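Local coordinates for activator of Hsp90 ATPase homologue 1/2-like C-terminal domain-containing protein (Rhodobacter sphaeroides, PDB 3PU2) that is of unknown function but belongs to the AHA1 family of the SRPBCC superfamily and is a putative activator of Hsp90 ATPase, at residues E142-E145 with A146-H149. Residues are numbered along the deposited sequence; the frame is centred on the assembly and turned at random.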
ATOM      1  N   GLU A 142      -1.818  -3.516 -10.578  1.00 60.90           N
ATOM      2  CA  GLU A 142      -2.278  -2.230 -10.237  1.00 53.92           C
ATOM      3  C   GLU A 142      -1.371  -1.621  -9.249  1.00 53.89           C
ATOM      4  O   GLU A 142      -1.317  -0.433  -9.120  1.00 62.68           O
ATOM      5  CB  GLU A 142      -3.626  -2.372  -9.635  1.00 54.30           C
ATOM      6  CG  GLU A 142      -4.629  -2.644 -10.622  1.00 68.16           C
ATOM      7  CD  GLU A 142      -5.955  -2.550 -10.033  1.00 85.02           C
ATOM      8  OE1 GLU A 142      -6.085  -1.795  -9.084  1.00 91.25           O
ATOM      9  OE2 GLU A 142      -6.881  -3.228 -10.480  1.00 93.19           O
HETATM   10  N   MSE A 143      -0.665  -2.449  -8.528  1.00 48.70           N
HETATM   11  CA  MSE A 143       0.161  -1.933  -7.492  0.50 53.80           C
HETATM   12  C   MSE A 143       1.516  -1.538  -8.017  1.00 57.97           C
HETATM   13  O   MSE A 143       2.185  -0.756  -7.397  1.00 70.43           O
HETATM   14  CB  MSE A 143       0.227  -2.938  -6.359  0.50 63.55           C
HETATM   15  CG  MSE A 143       0.889  -2.435  -5.092  0.50 71.16           C
HETATM   16 SE   MSE A 143      -0.179  -1.593  -3.943  0.50 95.07          SE
HETATM   17  CE  MSE A 143       0.543  -0.003  -3.961  0.50 24.15           C
ATOM     18  N   GLU A 144       1.885  -2.009  -9.194  1.00 53.12           N
ATOM     19  CA  GLU A 144       3.058  -1.519  -9.913  1.00 50.32           C
ATOM     20  C   GLU A 144       2.696  -0.234 -10.648  1.00 60.90           C
ATOM     21  O   GLU A 144       3.499   0.696 -10.729  1.00 71.80           O
ATOM     22  CB  GLU A 144       3.583  -2.571 -10.895  1.00 55.22           C
ATOM     23  CG  GLU A 144       4.799  -2.125 -11.734  1.00 66.48           C
ATOM     24  CD  GLU A 144       5.916  -1.450 -10.921  1.00 78.67           C
ATOM     25  OE1 GLU A 144       6.199  -1.892  -9.792  1.00 86.10           O
ATOM     26  OE2 GLU A 144       6.527  -0.480 -11.425  1.00 86.32           O
ATOM     27  N   GLU A 145       1.482  -0.173 -11.178  1.00 51.38           N
ATOM     28  CA  GLU A 145       1.047   1.031 -11.868  1.00 48.31           C
ATOM     29  C   GLU A 145       1.082   2.183 -10.853  1.00 50.34           C
ATOM     30  O   GLU A 145       1.408   3.327 -11.198  1.00 56.64           O
ATOM     31  CB  GLU A 145      -0.370   0.841 -12.427  1.00 51.40           C
ATOM     32  CG  GLU A 145      -0.985   2.082 -13.073  1.00 66.25           C
ATOM     33  CD  GLU A 145      -2.390   1.828 -13.626  1.00 85.53           C
ATOM     34  OE1 GLU A 145      -3.269   1.362 -12.860  1.00 85.81           O
ATOM     35  OE2 GLU A 145      -2.616   2.097 -14.829  1.00 93.33           O
ATOM     36  N   ALA A 146       0.758   1.881  -9.597  1.00 47.18           N
ATOM     37  CA  ALA A 146       0.761   2.902  -8.567  1.00 45.95           C
ATOM     38  C   ALA A 146       2.181   3.329  -8.230  1.00 49.51           C
ATOM     39  O   ALA A 146       2.461   4.527  -8.136  1.00 43.19           O
ATOM     40  CB  ALA A 146       0.048   2.404  -7.320  1.00 43.73           C
ATOM     41  N   TYR A 147       3.081   2.368  -8.043  1.00 47.27           N
ATOM     42  CA  TYR A 147       4.460   2.719  -7.728  1.00 52.32           C
ATOM     43  C   TYR A 147       5.055   3.571  -8.839  1.00 49.44           C
ATOM     44  O   TYR A 147       5.831   4.499  -8.579  1.00 46.07           O
ATOM     45  CB  TYR A 147       5.299   1.471  -7.491  1.00 55.30           C
ATOM     46  CG  TYR A 147       4.900   0.740  -6.234  1.00 55.91           C
ATOM     47  CD1 TYR A 147       4.417   1.438  -5.125  1.00 60.73           C
ATOM     48  CD2 TYR A 147       4.996  -0.649  -6.145  1.00 59.53           C
ATOM     49  CE1 TYR A 147       4.042   0.772  -3.969  1.00 57.94           C
ATOM     50  CE2 TYR A 147       4.619  -1.322  -4.987  1.00 50.98           C
ATOM     51  CZ  TYR A 147       4.147  -0.604  -3.912  1.00 57.87           C
ATOM     52  OH  TYR A 147       3.783  -1.260  -2.772  1.00 68.71           O
ATOM     53  N   ARG A 148       4.672   3.272 -10.076  1.00 48.15           N
ATOM     54  CA  ARG A 148       5.146   4.056 -11.208  1.00 62.47           C
ATOM     55  C   ARG A 148       4.710   5.502 -10.951  1.00 51.32           C
ATOM     56  O   ARG A 148       5.476   6.437 -11.133  1.00 46.02           O
ATOM     57  CB  ARG A 148       4.541   3.525 -12.508  1.00 77.62           C
ATOM     58  CG  ARG A 148       5.310   3.922 -13.753  1.00 97.90           C
ATOM     59  CD  ARG A 148       4.872   3.114 -14.968  1.00109.91           C
ATOM     60  NE  ARG A 148       5.234   1.699 -14.866  1.00113.84           N
ATOM     61  CZ  ARG A 148       4.395   0.729 -14.515  1.00109.74           C
ATOM     62  NH1 ARG A 148       3.132   1.012 -14.228  1.00116.60           N
ATOM     63  NH2 ARG A 148       4.822  -0.526 -14.461  1.00 94.71           N
ATOM     64  N   HIS A 149       3.469   5.675 -10.511  1.00 39.70           N
ATOM     65  CA  HIS A 149       2.956   7.002 -10.187  1.00 33.12           C
ATOM     66  C   HIS A 149       3.840   7.646  -9.127  1.00 47.67           C
ATOM     67  O   HIS A 149       4.179   8.829  -9.218  1.00 52.60           O
ATOM     68  CB  HIS A 149       1.545   6.901  -9.618  1.00 45.91           C
ATOM     69  CG  HIS A 149       0.524   6.457 -10.608  1.00 50.39           C
ATOM     70  ND1 HIS A 149      -0.651   5.843 -10.233  1.00 48.27           N
ATOM     71  CD2 HIS A 149       0.478   6.571 -11.955  1.00 57.06           C
ATOM     72  CE1 HIS A 149      -1.377   5.598 -11.306  1.00 56.16           C
ATOM     73  NE2 HIS A 149      -0.716   6.031 -12.364  1.00 64.67           N
TER
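Arg148 N donates to Glu144 O at 2.9 Å, between residues one helical turn apart. The same i to i+4 pattern joins Ala146 N to Glu142 O, His149 N to Glu145 O and, weakly, Tyr147 N to Met143 O. Glu144 and Arg148 also pair through their side chains: OE2 of Glu144 lies 3.5 Å from NH2 of Arg148, over one face of the guanidinium, with the carboxylate plane turned 72° to it. The oxygen stands well off the guanidinium plane, so the attraction is electrostatic and not a directed hydrogen bond. Glu144 leaves the helix with CG opposite its own N (chi1 178°) and bends at chi2, which brings its carboxylate over the arginine while OE1 sits at the edge of the Tyr147 ring. One face of that ring lies above Met143 O; Met143, a selenomethionine, makes an oblique Met-aromatic contact in one of its two modelled conformers, SE being 5.1 Å from the ring centroid and CE 3.6 Å from Tyr147 CE1. In that conformer CE also meets the methyl of Ala146. Farther along, Glu145 O lies 3.2 Å from the plane of the His149 imidazole, over its centre, and the extended Glu145 side chain runs beside the ring, its carboxylate plane 14° from that of the imidazole. The imidazole is fixed from outside by a hydrogen bond between ND1 and Trp41 O and a stack with Phe43. All this belongs to helix 139-156 of the Bet v 1-like fold, the long C-terminal helix packed on the antiparallel sheet: Tyr147 reaches Leu119 and Met121 of strand 116-124 and meets Phe21 of strand 14-21 edge-to-face, while Met143 touches Leu42 in a loop.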